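Local coordinates for cell division protein FtsX (Streptococcus pneumoniae, PDB 6HFX), which forms with its partner FtsE the FtsEX complex of cell division and, through its large extracellular loop, interacts with the peptidoglycan hydrolase PcsB, at residues V9-R14 against Y86-N91; E59-L64 against N80-A85; M46-S51 against K97-D102; E4-V9 against N91-V96. One frame throughout, in Å; residues are numbered along the deposited sequence. Where two conformers were deposited one is given.

Contact 1: residues V9-R14 against Y86-N91; sequences VVVYIR and YIVEAN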
loop_
_atom_site.group_PDB
_atom_site.type_symbol
_atom_site.label_atom_id
_atom_site.label_comp_id
_atom_site.label_asym_id
_atom_site.label_seq_id
_atom_site.Cartn_x
_atom_site.Cartn_y
_atom_site.Cartn_z
ATOM N N VAL A 9 10.264 3.055 -0.618
ATOM C CA VAL A 9 9.391 3.452 0.478
ATOM C C VAL A 9 8.139 2.588 0.419
ATOM O O VAL A 9 7.587 2.348 -0.661
ATOM C CB VAL A 9 9.008 4.943 0.398
ATOM C CG1 VAL A 9 8.271 5.333 1.639
ATOM C CG2 VAL A 9 10.232 5.796 0.213
ATOM N N VAL A 10 7.667 2.136 1.572
ATOM C CA VAL A 10 6.422 1.391 1.625
ATOM C C VAL A 10 5.380 2.266 2.337
ATOM O O VAL A 10 5.577 2.685 3.490
ATOM C CB VAL A 10 6.626 0.026 2.305
ATOM C CG1 VAL A 10 5.371 -0.889 2.193
ATOM C CG2 VAL A 10 7.821 -0.673 1.718
ATOM N N VAL A 11 4.270 2.541 1.652
ATOM C CA VAL A 11 3.193 3.384 2.170
ATOM C C VAL A 11 2.010 2.479 2.483
ATOM O O VAL A 11 1.294 2.038 1.577
ATOM C CB VAL A 11 2.812 4.483 1.173
ATOM C CG1 VAL A 11 1.558 5.273 1.651
ATOM C CG2 VAL A 11 3.979 5.421 0.979
ATOM N N TYR A 12 1.795 2.197 3.763
ATOM C CA TYR A 12 0.686 1.347 4.176
ATOM C C TYR A 12 -0.590 2.160 4.290
ATOM O O TYR A 12 -0.574 3.301 4.754
ATOM C CB TYR A 12 0.990 0.681 5.514
ATOM C CG TYR A 12 2.230 -0.120 5.442
ATOM C CD1 TYR A 12 2.231 -1.381 4.864
ATOM C CD2 TYR A 12 3.427 0.398 5.910
ATOM C CE1 TYR A 12 3.407 -2.126 4.801
ATOM C CE2 TYR A 12 4.571 -0.310 5.843
ATOM C CZ TYR A 12 4.575 -1.561 5.293
ATOM O OH TYR A 12 5.789 -2.218 5.262
ATOM N N ILE A 13 -1.690 1.552 3.893
ATOM C CA ILE A 13 -2.970 2.234 3.744
ATOM C C ILE A 13 -3.879 1.874 4.908
ATOM O O ILE A 13 -3.872 0.736 5.402
ATOM C CB ILE A 13 -3.627 1.867 2.400
ATOM C CG1 ILE A 13 -2.900 2.541 1.243
ATOM C CG2 ILE A 13 -5.110 2.254 2.399
ATOM C CD1 ILE A 13 -3.112 1.837 -0.052
ATOM N N ARG A 14 -4.650 2.857 5.370
ATOM C CA ARG A 14 -5.617 2.617 6.430
ATOM C C ARG A 14 -6.543 1.469 6.043
ATOM O O ARG A 14 -6.966 1.350 4.893
ATOM C CB ARG A 14 -6.423 3.894 6.707
ATOM C CG ARG A 14 -5.640 5.014 7.413
ATOM C CD ARG A 14 -6.305 5.430 8.735
ATOM N NE ARG A 14 -5.330 5.585 9.817
ATOM C CZ ARG A 14 -5.638 5.855 11.083
ATOM N NH1 ARG A 14 -6.908 6.009 11.441
ATOM N NH2 ARG A 14 -4.674 5.970 11.992
ATOM N N TYR A 86 1.375 0.724 -0.896
ATOM C CA TYR A 86 2.006 1.159 -2.136
ATOM C C TYR A 86 3.522 1.042 -1.957
ATOM O O TYR A 86 4.104 1.644 -1.045
ATOM C CB TYR A 86 1.615 2.593 -2.525
ATOM C CG TYR A 86 0.249 2.677 -3.150
ATOM C CD1 TYR A 86 -0.032 2.008 -4.331
ATOM C CD2 TYR A 86 -0.765 3.404 -2.553
ATOM C CE1 TYR A 86 -1.260 2.069 -4.895
ATOM C CE2 TYR A 86 -2.024 3.464 -3.123
ATOM C CZ TYR A 86 -2.250 2.795 -4.287
ATOM O OH TYR A 86 -3.474 2.831 -4.859
ATOM N N ILE A 87 4.161 0.274 -2.826
ATOM C CA ILE A 87 5.615 0.205 -2.859
ATOM C C ILE A 87 6.084 1.246 -3.869
ATOM O O ILE A 87 5.804 1.144 -5.072
ATOM C CB ILE A 87 6.120 -1.197 -3.210
ATOM C CG1 ILE A 87 5.828 -2.166 -2.057
ATOM C CG2 ILE A 87 7.631 -1.152 -3.408
ATOM C CD1 ILE A 87 4.608 -2.976 -2.204
ATOM N N VAL A 88 6.788 2.254 -3.374
ATOM C CA VAL A 88 7.152 3.449 -4.121
ATOM C C VAL A 88 8.654 3.442 -4.334
ATOM O O VAL A 88 9.422 3.130 -3.412
ATOM C CB VAL A 88 6.730 4.693 -3.325
ATOM C CG1 VAL A 88 6.968 5.965 -4.095
ATOM C CG2 VAL A 88 5.291 4.555 -2.862
ATOM N N GLU A 89 9.079 3.791 -5.535
ATOM C CA GLU A 89 10.496 3.875 -5.842
ATOM C C GLU A 89 10.889 5.330 -6.003
ATOM O O GLU A 89 10.304 6.032 -6.832
ATOM C CB GLU A 89 10.835 3.108 -7.115
ATOM C CG GLU A 89 12.188 3.538 -7.679
ATOM C CD GLU A 89 12.499 2.904 -9.010
ATOM O OE1 GLU A 89 11.570 2.385 -9.664
ATOM O OE2 GLU A 89 13.675 2.929 -9.404
ATOM N N ALA A 90 11.925 5.757 -5.264
ATOM C CA ALA A 90 12.463 7.106 -5.394
ATOM C C ALA A 90 13.484 7.173 -6.528
ATOM O O ALA A 90 14.035 6.158 -6.958
ATOM C CB ALA A 90 13.107 7.568 -4.085
ATOM N N ASN A 91 13.685 8.387 -7.062
ATOM C CA ASN A 91 14.684 8.562 -8.113
ATOM C C ASN A 91 16.093 8.451 -7.552
ATOM O O ASN A 91 17.008 8.006 -8.253
ATOM C CB ASN A 91 14.526 9.914 -8.809
ATOM C CG ASN A 91 13.194 10.070 -9.501
ATOM O OD1 ASN A 91 12.645 11.180 -9.566
ATOM N ND2 ASN A 91 12.658 8.963 -10.022
#
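I13 reaches Y86 with the end of its chain. Its CD1 lies 3.6 Å from CE2 of Y86 and approaches the ring obliquely. CG1 of I13 stands beside the backbone N (chi1 -73°), and the nearly extended chain beyond it (chi2 157°) carries CD1 to the ring. V11 sits directly opposite Y86, with V11 CB and Y86 CB 4.3 Å apart. Its CG2 also leans diagonally to the next residue on the same face, V88, and meets V88 CG2 at 4.2 Å. V9 pairs with V88. These side chains share one face of the sheet. V10 and I87 share the other face and touch only lightly, CG1 of V10 to CG1 of I87 at 4.5 Å. The backbones hold this order as an antiparallel ladder. V9 with V88 and V11 with Y86 are hydrogen-bonded pairs, and V10 with I87 is the non-hydrogen-bonded pair between them. V11 N donates to Y86 O at 2.8 Å, nearly straight at 172°. Y86 N donates back to V11 O at 2.8 Å. The phenol OH of Y86 is hydrogen-bonded to D19, and F54 meets the Y86 ring edge-to-face. The two strands are the central pair of a four-stranded sheet, between strands 49-55 and 109-113. Helices 38-45 and 96-103 cover the face of V9, V11, Y86 and V88.

Contact 2: residues E59-L64 against N80-A85; sequences EQYEKL and NPLYDA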
loop_
_atom_site.group_PDB
_atom_site.type_symbol
_atom_site.label_atom_id
_atom_site.label_comp_id
_atom_site.label_asym_id
_atom_site.label_seq_id
_atom_site.Cartn_x
_atom_site.Cartn_y
_atom_site.Cartn_z
ATOM N N GLU A 59 -2.376 -10.373 -1.103
ATOM C CA GLU A 59 -1.130 -10.774 -1.753
ATOM C C GLU A 59 -0.020 -11.011 -0.725
ATOM O O GLU A 59 0.658 -12.047 -0.750
ATOM C CB GLU A 59 -0.710 -9.720 -2.783
ATOM C CG GLU A 59 -1.380 -9.872 -4.150
ATOM C CD GLU A 59 -0.928 -8.822 -5.170
ATOM O OE1 GLU A 59 -1.029 -7.608 -4.878
ATOM O OE2 GLU A 59 -0.476 -9.215 -6.268
ATOM N N GLN A 60 0.182 -10.064 0.192
ATOM C CA GLN A 60 1.250 -10.228 1.157
ATOM C C GLN A 60 0.962 -11.360 2.129
ATOM O O GLN A 60 1.896 -11.911 2.730
ATOM C CB GLN A 60 1.431 -8.918 1.914
ATOM C CG GLN A 60 1.467 -7.742 1.004
ATOM C CD GLN A 60 1.214 -6.462 1.753
ATOM O OE1 GLN A 60 1.709 -6.273 2.872
ATOM N NE2 GLN A 60 0.411 -5.586 1.164
ATOM N N TYR A 61 -0.315 -11.711 2.307
ATOM C CA TYR A 61 -0.656 -12.755 3.273
ATOM C C TYR A 61 -0.236 -14.121 2.741
ATOM O O TYR A 61 0.261 -14.964 3.504
ATOM C CB TYR A 61 -2.163 -12.705 3.595
ATOM C CG TYR A 61 -2.688 -13.516 4.770
ATOM C CD1 TYR A 61 -2.218 -13.320 6.055
ATOM C CD2 TYR A 61 -3.711 -14.435 4.587
ATOM C CE1 TYR A 61 -2.731 -14.047 7.119
ATOM C CE2 TYR A 61 -4.230 -15.158 5.638
ATOM C CZ TYR A 61 -3.743 -14.960 6.896
ATOM O OH TYR A 61 -4.270 -15.690 7.933
ATOM N N GLU A 62 -0.404 -14.342 1.426
ATOM C CA GLU A 62 0.109 -15.560 0.798
ATOM C C GLU A 62 1.630 -15.521 0.686
ATOM O O GLU A 62 2.291 -16.557 0.820
ATOM C CB GLU A 62 -0.548 -15.777 -0.570
ATOM C CG GLU A 62 -1.972 -16.348 -0.475
ATOM C CD GLU A 62 -2.755 -16.242 -1.776
ATOM O OE1 GLU A 62 -2.353 -15.450 -2.657
ATOM O OE2 GLU A 62 -3.776 -16.953 -1.915
ATOM N N LYS A 63 2.206 -14.334 0.459
ATOM C CA LYS A 63 3.666 -14.205 0.435
ATOM C C LYS A 63 4.245 -14.374 1.831
ATOM O O LYS A 63 5.281 -15.030 2.018
ATOM C CB LYS A 63 4.076 -12.854 -0.149
ATOM C CG LYS A 63 5.561 -12.746 -0.369
ATOM C CD LYS A 63 6.025 -13.932 -1.199
ATOM C CE LYS A 63 7.528 -14.070 -1.193
ATOM N NZ LYS A 63 8.184 -13.070 -2.066
ATOM N N LEU A 64 3.553 -13.839 2.828
ATOM C CA LEU A 64 3.961 -14.065 4.209
ATOM C C LEU A 64 3.942 -15.552 4.557
ATOM O O LEU A 64 4.865 -16.065 5.208
ATOM C CB LEU A 64 3.044 -13.283 5.134
ATOM C CG LEU A 64 3.639 -13.380 6.523
ATOM C CD1 LEU A 64 4.999 -12.713 6.425
ATOM C CD2 LEU A 64 2.738 -12.696 7.522
ATOM N N ASN A 80 -7.373 -11.762 8.371
ATOM C CA ASN A 80 -6.105 -11.242 7.862
ATOM C C ASN A 80 -5.799 -9.841 8.392
ATOM O O ASN A 80 -6.506 -8.871 8.095
ATOM C CB ASN A 80 -6.134 -11.216 6.326
ATOM C CG ASN A 80 -4.918 -10.506 5.715
ATOM O OD1 ASN A 80 -4.118 -9.883 6.423
ATOM N ND2 ASN A 80 -4.782 -10.595 4.392
ATOM N N PRO A 81 -4.706 -9.700 9.137
ATOM C CA PRO A 81 -4.369 -8.429 9.802
ATOM C C PRO A 81 -3.385 -7.541 9.051
ATOM O O PRO A 81 -2.901 -6.577 9.654
ATOM C CB PRO A 81 -3.741 -8.911 11.114
ATOM C CG PRO A 81 -3.113 -10.195 10.748
ATOM C CD PRO A 81 -3.831 -10.801 9.569
ATOM N N LEU A 82 -3.022 -7.881 7.816
ATOM C CA LEU A 82 -2.049 -7.113 7.059
ATOM C C LEU A 82 -2.692 -5.873 6.402
ATOM O O LEU A 82 -3.905 -5.683 6.419
ATOM C CB LEU A 82 -1.388 -8.015 6.018
ATOM C CG LEU A 82 -0.755 -9.315 6.534
ATOM C CD1 LEU A 82 -0.157 -10.096 5.360
ATOM C CD2 LEU A 82 0.315 -9.029 7.594
ATOM N N TYR A 83 -1.856 -5.012 5.819
ATOM C CA TYR A 83 -2.314 -3.743 5.262
ATOM C C TYR A 83 -2.011 -3.644 3.778
ATOM O O TYR A 83 -0.899 -3.972 3.346
ATOM C CB TYR A 83 -1.653 -2.554 5.959
ATOM C CG TYR A 83 -1.828 -2.579 7.439
ATOM C CD1 TYR A 83 -1.071 -3.430 8.229
ATOM C CD2 TYR A 83 -2.759 -1.760 8.061
ATOM C CE1 TYR A 83 -1.240 -3.460 9.614
ATOM C CE2 TYR A 83 -2.933 -1.784 9.431
ATOM C CZ TYR A 83 -2.175 -2.634 10.202
ATOM O OH TYR A 83 -2.351 -2.661 11.566
ATOM N N ASP A 84 -2.991 -3.152 3.008
ATOM C CA ASP A 84 -2.721 -2.692 1.651
ATOM C C ASP A 84 -1.599 -1.661 1.654
ATOM O O ASP A 84 -1.564 -0.782 2.511
ATOM C CB ASP A 84 -3.978 -2.071 1.029
ATOM C CG ASP A 84 -5.068 -3.077 0.841
ATOM O OD1 ASP A 84 -4.788 -4.284 1.005
ATOM O OD2 ASP A 84 -6.203 -2.672 0.538
ATOM N N ALA A 85 -0.696 -1.759 0.677
ATOM C CA ALA A 85 0.461 -0.885 0.643
ATOM C C ALA A 85 0.694 -0.414 -0.779
ATOM O O ALA A 85 0.273 -1.058 -1.735
ATOM C CB ALA A 85 1.727 -1.599 1.172
HETATM O O HOH W 1 0.841 -5.217 5.488
#
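Q60 faces L82, Y83 and A85 from helix 57-66. Its CB rests 4.0 Å from CD1 of L82. The chain then runs extended and brings the amide to the backbone of Y83. OE1 accepts from a water at 3.0 Å, and that water accepts from Y83 N at 2.7 Å. NE2 donates to Y83 O at 3.0 Å. This bond is bent, 141° at the hydrogen, and the carbonyl lies somewhat out of the amide plane. NE2 also has a weak bond to S55 O. The amide thus grips both polar backbone atoms of Y83, one directly and one through water. On the next residue of the helix, Y61, the amide of N80 stacks over one ring face, the planes 18° apart, with N80 CG offset toward the rim. N80 OD1 accepts from L82 N at 2.7 Å, an Asx turn that helps fix the amide, together with a weak bond from N80 ND2 to K57 O. L82 CD1 pushes in at the ring edge and comes within 3.4 Å of Y61 CA. These contacts fasten loop 80-84 to the helix. It leads into strand 85-90, where A85 bonds to S55. D84 ties back to K57 N at the start of the helix and touches I13 of strand 8-13.

Contact 3: residues M46-S51 against K97-D102; sequences MSTVKS and KTIAED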
loop_
_atom_site.group_PDB
_atom_site.type_symbol
_atom_site.label_atom_id
_atom_site.label_comp_id
_atom_site.label_asym_id
_atom_site.label_seq_id
_atom_site.Cartn_x
_atom_site.Cartn_y
_atom_site.Cartn_z
ATOM N N MET A 46 4.495 13.247 -7.028
ATOM C CA MET A 46 5.815 13.662 -6.566
ATOM C C MET A 46 6.850 13.517 -7.682
ATOM O O MET A 46 6.918 12.487 -8.362
ATOM C CB MET A 46 6.202 12.849 -5.330
ATOM C CG MET A 46 5.120 12.874 -4.236
ATOM S SD MET A 46 5.598 12.012 -2.716
ATOM C CE MET A 46 4.167 12.208 -1.658
ATOM N N SER A 47 7.638 14.581 -7.887
ATOM C CA SER A 47 8.640 14.615 -8.949
ATOM C C SER A 47 9.804 13.671 -8.696
ATOM O O SER A 47 10.501 13.311 -9.647
ATOM C CB SER A 47 9.174 16.041 -9.124
ATOM O OG SER A 47 9.447 16.657 -7.868
ATOM N N THR A 48 10.045 13.301 -7.437
ATOM C CA THR A 48 11.084 12.354 -7.065
ATOM C C THR A 48 10.618 10.913 -7.121
ATOM O O THR A 48 11.394 10.029 -6.770
ATOM C CB THR A 48 11.584 12.618 -5.641
ATOM O OG1 THR A 48 10.452 12.776 -4.780
ATOM C CG2 THR A 48 12.478 13.848 -5.567
ATOM N N VAL A 49 9.380 10.639 -7.515
ATOM C CA VAL A 49 8.893 9.265 -7.554
ATOM C C VAL A 49 8.936 8.754 -8.989
ATOM O O VAL A 49 8.610 9.476 -9.941
ATOM C CB VAL A 49 7.482 9.141 -6.952
ATOM C CG1 VAL A 49 7.083 7.696 -6.930
ATOM C CG2 VAL A 49 7.424 9.753 -5.531
ATOM N N LYS A 50 9.368 7.505 -9.141
ATOM C CA LYS A 50 9.490 6.836 -10.423
ATOM C C LYS A 50 8.386 5.814 -10.672
ATOM O O LYS A 50 7.900 5.715 -11.803
ATOM C CB LYS A 50 10.848 6.146 -10.529
ATOM C CG LYS A 50 10.953 5.281 -11.752
ATOM C CD LYS A 50 12.326 4.706 -11.892
ATOM C CE LYS A 50 12.350 3.678 -12.988
ATOM N NZ LYS A 50 13.657 2.982 -12.953
ATOM N N SER A 51 7.982 5.045 -9.658
ATOM C CA SER A 51 6.856 4.125 -9.802
ATOM C C SER A 51 6.173 3.907 -8.459
ATOM O O SER A 51 6.799 4.014 -7.402
ATOM C CB SER A 51 7.282 2.768 -10.350
ATOM O OG SER A 51 7.969 2.044 -9.329
ATOM N N LYS A 97 13.638 9.960 2.490
ATOM C CA LYS A 97 13.032 10.609 3.657
ATOM C C LYS A 97 12.157 11.802 3.270
ATOM O O LYS A 97 11.140 12.053 3.925
ATOM C CB LYS A 97 14.103 11.034 4.673
ATOM C CG LYS A 97 14.644 9.904 5.587
ATOM C CD LYS A 97 13.680 9.487 6.716
ATOM C CE LYS A 97 12.406 8.818 6.178
ATOM N NZ LYS A 97 11.393 8.453 7.225
ATOM N N THR A 98 12.525 12.551 2.229
ATOM C CA THR A 98 11.650 13.611 1.733
ATOM C C THR A 98 10.333 13.077 1.171
ATOM O O THR A 98 9.380 13.849 1.022
ATOM C CB THR A 98 12.380 14.436 0.662
ATOM O OG1 THR A 98 11.723 15.695 0.502
ATOM C CG2 THR A 98 12.397 13.722 -0.711
ATOM N N ILE A 99 10.258 11.787 0.853
ATOM C CA ILE A 99 9.072 11.203 0.249
ATOM C C ILE A 99 8.224 10.585 1.349
ATOM O O ILE A 99 6.991 10.674 1.327
ATOM C CB ILE A 99 9.479 10.167 -0.817
ATOM C CG1 ILE A 99 9.775 10.867 -2.142
ATOM C CG2 ILE A 99 8.445 9.073 -0.967
ATOM C CD1 ILE A 99 10.592 10.022 -3.055
ATOM N N ALA A 100 8.882 9.960 2.327
ATOM C CA ALA A 100 8.158 9.231 3.360
ATOM C C ALA A 100 7.387 10.176 4.261
ATOM O O ALA A 100 6.268 9.870 4.685
ATOM C CB ALA A 100 9.119 8.399 4.200
ATOM N N GLU A 101 7.977 11.316 4.589
ATOM C CA GLU A 101 7.256 12.251 5.429
ATOM C C GLU A 101 5.985 12.690 4.729
ATOM O O GLU A 101 4.887 12.561 5.282
ATOM C CB GLU A 101 8.151 13.436 5.786
ATOM C CG GLU A 101 9.378 13.027 6.604
ATOM C CD GLU A 101 10.220 14.208 7.076
ATOM O OE1 GLU A 101 10.720 14.978 6.227
ATOM O OE2 GLU A 101 10.385 14.365 8.304
ATOM N N ASP A 102 6.114 13.148 3.479
ATOM C CA ASP A 102 4.954 13.579 2.700
ATOM C C ASP A 102 3.892 12.497 2.637
ATOM O O ASP A 102 2.706 12.767 2.841
ATOM C CB ASP A 102 5.372 13.970 1.286
ATOM C CG ASP A 102 6.267 15.173 1.267
ATOM O OD1 ASP A 102 6.648 15.627 2.363
ATOM O OD2 ASP A 102 6.608 15.641 0.161
#
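The flat carboxylate of D102 takes no part in the touch with 46-51. M46 meets D102 lower down, with its methyl CE 3.6 Å from D102 CB. The fold is a ferredoxin-like beta-alpha-beta-beta-alpha-beta sandwich. Here a type I beta turn, M46 to V49, joins helix 38-45 to edge strand 49-55 and packs against the second helix of that core, 96-103. M46 O accepts from V49 N at 3.2 Å and closes the turn. M46 leaves the turn with an extended chain, CG beside the backbone N (chi1 -52°). It passes I99 on the way, with SD 4.4 Å from I99 CG1, and ends at D102. The helix answers with I99, one turn before D102. I99 is buried and points into the turn, between M46, T48 and V49. V49 CG2 meets I99 CD1 at 4.0 Å, the two side chains at a slant. Beyond the turn, I99 also touches V9 and A90 of the central strands, and M46 touches I106 in the loop after the helix. T48 and I99 run past each other in opposite directions. The hydroxyl of T48 is held between the backbone N and carbonyl carbon (chi1 47°). That puts OG1 against the end of the isoleucine, 3.3 Å from I99 CD1.

Contact 4: residues E4-V9 against N91-V96; sequences ENNVRV and NAPNDV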
loop_
_atom_site.group_PDB
_atom_site.type_symbol
_atom_site.label_atom_id
_atom_site.label_comp_id
_atom_site.label_asym_id
_atom_site.label_seq_id
_atom_site.Cartn_x
_atom_site.Cartn_y
_atom_site.Cartn_z
ATOM N N GLU A 4 15.479 -1.547 -5.490
ATOM C CA GLU A 4 16.600 -1.636 -4.558
ATOM C C GLU A 4 16.186 -1.009 -3.235
ATOM O O GLU A 4 15.459 -0.009 -3.199
ATOM C CB GLU A 4 17.875 -0.955 -5.100
ATOM C CG GLU A 4 19.205 -1.760 -4.775
ATOM C CD GLU A 4 20.544 -0.961 -4.825
ATOM O OE1 GLU A 4 20.646 0.064 -5.536
ATOM O OE2 GLU A 4 21.517 -1.376 -4.141
ATOM N N ASN A 5 16.626 -1.623 -2.147
ATOM C CA ASN A 5 16.259 -1.192 -0.805
ATOM C C ASN A 5 16.409 0.310 -0.603
ATOM O O ASN A 5 15.580 0.939 0.065
ATOM C CB ASN A 5 17.112 -1.944 0.222
ATOM C CG ASN A 5 17.371 -3.391 -0.181
ATOM O OD1 ASN A 5 16.678 -3.947 -1.036
ATOM N ND2 ASN A 5 18.371 -4.009 0.440
ATOM N N ASN A 6 17.479 0.892 -1.142
ATOM C CA ASN A 6 17.825 2.245 -0.750
ATOM C C ASN A 6 16.935 3.292 -1.399
ATOM O O ASN A 6 17.088 4.483 -1.093
ATOM C CB ASN A 6 19.309 2.528 -1.037
ATOM C CG ASN A 6 19.746 2.129 -2.447
ATOM O OD1 ASN A 6 18.934 2.016 -3.355
ATOM N ND2 ASN A 6 21.050 1.923 -2.626
ATOM N N VAL A 7 15.999 2.890 -2.267
ATOM C CA VAL A 7 15.092 3.866 -2.860
ATOM C C VAL A 7 13.645 3.386 -2.725
ATOM O O VAL A 7 12.731 3.931 -3.365
ATOM C CB VAL A 7 15.437 4.133 -4.334
ATOM C CG1 VAL A 7 16.993 4.237 -4.582
ATOM C CG2 VAL A 7 14.798 3.070 -5.188
ATOM N N ARG A 8 13.423 2.367 -1.894
ATOM C CA ARG A 8 12.080 1.849 -1.665
ATOM C C ARG A 8 11.468 2.508 -0.441
ATOM O O ARG A 8 12.087 2.533 0.630
ATOM C CB ARG A 8 12.083 0.329 -1.474
ATOM C CG ARG A 8 11.771 -0.135 -0.046
ATOM C CD ARG A 8 11.467 -1.661 0.085
ATOM N NE ARG A 8 11.442 -2.118 1.488
ATOM C CZ ARG A 8 11.236 -3.373 1.895
ATOM N NH1 ARG A 8 11.025 -4.348 1.017
ATOM N NH2 ARG A 8 11.241 -3.649 3.195
ATOM N N VAL A 9 10.264 3.055 -0.618
ATOM C CA VAL A 9 9.391 3.452 0.478
ATOM C C VAL A 9 8.139 2.588 0.419
ATOM O O VAL A 9 7.587 2.348 -0.661
ATOM C CB VAL A 9 9.008 4.943 0.398
ATOM C CG1 VAL A 9 8.271 5.333 1.639
ATOM C CG2 VAL A 9 10.232 5.796 0.213
ATOM N N ASN A 91 13.685 8.387 -7.062
ATOM C CA ASN A 91 14.684 8.562 -8.113
ATOM C C ASN A 91 16.093 8.451 -7.552
ATOM O O ASN A 91 17.008 8.006 -8.253
ATOM C CB ASN A 91 14.526 9.914 -8.809
ATOM C CG ASN A 91 13.194 10.070 -9.501
ATOM O OD1 ASN A 91 12.645 11.180 -9.566
ATOM N ND2 ASN A 91 12.658 8.963 -10.022
ATOM N N ALA A 92 16.280 8.869 -6.306
ATOM C CA ALA A 92 17.558 8.825 -5.620
ATOM C C ALA A 92 17.291 8.479 -4.169
ATOM O O ALA A 92 16.229 8.820 -3.632
ATOM C CB ALA A 92 18.305 10.164 -5.705
ATOM N N PRO A 93 18.213 7.784 -3.511
ATOM C CA PRO A 93 17.989 7.509 -2.093
ATOM C C PRO A 93 17.877 8.787 -1.292
ATOM O O PRO A 93 17.181 8.801 -0.268
ATOM C CB PRO A 93 19.205 6.664 -1.696
ATOM C CG PRO A 93 19.762 6.142 -3.016
ATOM C CD PRO A 93 19.508 7.261 -3.976
ATOM N N ASN A 94 18.520 9.874 -1.745
ATOM C CA ASN A 94 18.415 11.152 -1.040
ATOM C C ASN A 94 16.965 11.574 -0.845
ATOM O O ASN A 94 16.644 12.265 0.127
ATOM C CB ASN A 94 19.176 12.248 -1.795
ATOM C CG ASN A 94 20.679 12.197 -1.550
ATOM O OD1 ASN A 94 21.136 11.770 -0.482
ATOM N ND2 ASN A 94 21.457 12.643 -2.538
ATOM N N ASP A 95 16.070 11.156 -1.737
ATOM C CA ASP A 95 14.686 11.585 -1.649
ATOM C C ASP A 95 13.872 10.759 -0.676
ATOM O O ASP A 95 12.789 11.191 -0.271
ATOM C CB ASP A 95 14.026 11.516 -3.023
ATOM C CG ASP A 95 14.838 12.207 -4.078
ATOM O OD1 ASP A 95 15.088 13.414 -3.919
ATOM O OD2 ASP A 95 15.249 11.544 -5.051
ATOM N N VAL A 96 14.356 9.583 -0.293
ATOM C CA VAL A 96 13.487 8.649 0.411
ATOM C C VAL A 96 12.837 9.333 1.616
ATOM O O VAL A 96 11.608 9.363 1.736
ATOM C CB VAL A 96 14.258 7.365 0.775
ATOM C CG1 VAL A 96 13.492 6.543 1.788
ATOM C CG2 VAL A 96 14.501 6.526 -0.497
#
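V96 N donates to P93 O at 2.9 Å, the shortest polar bond within these two segments. It joins the two residues of 91-96 that press on N6 and V7. In the ferredoxin-like fold this is the connection from strand 85-90 into helix 96-103, packed against the start of strand 8-13. D95 N bonds to A92 O in the same way, from three residues on. On the other side, V7 N to E4 O at 3.1 Å closes a short 3-10 turn. Between the segments the contact is van der Waals in kind. The carbonyl O of N6 sits against P93 CB and V96 CG2, 3.3 Å from the latter. The side chains of N6 and P93 lie next to each other and point the same way. V7 meets the proline ring at a slant, CG1 to P93 CG at 3.7 Å. V96 has chi1 166°, which sends its two methyls different ways. CG2 stands beside the backbone N, where it meets V7 CA at 3.6 Å as well as the N6 carbonyl. CG1 goes to V9, near the start of strand 8-13, with V9 CG2 3.7 Å from V96 CG1.

Contact 1 is the middle of the arrangement, and the other three touch it. Contact 2 lies at one end, its centre about 15 Å away, where I13 N and D84 O (2.7 Å) probably form a hydrogen bond. Contacts 3 and 4 lie at the other end, centred about 9 and 10 Å from the centre of contact 1. N91 N to T48 O (2.8 Å) probably ties contact 1 to contact 3. A90 N to V7 O, also 2.8 Å, probably ties it to contact 4, which shares V9 and N91. Contact 4 uses the lead-in and first residue of helix 96-103, contact 3 the turns that follow. The centre of contact 2 is about 23 Å from the centres of both.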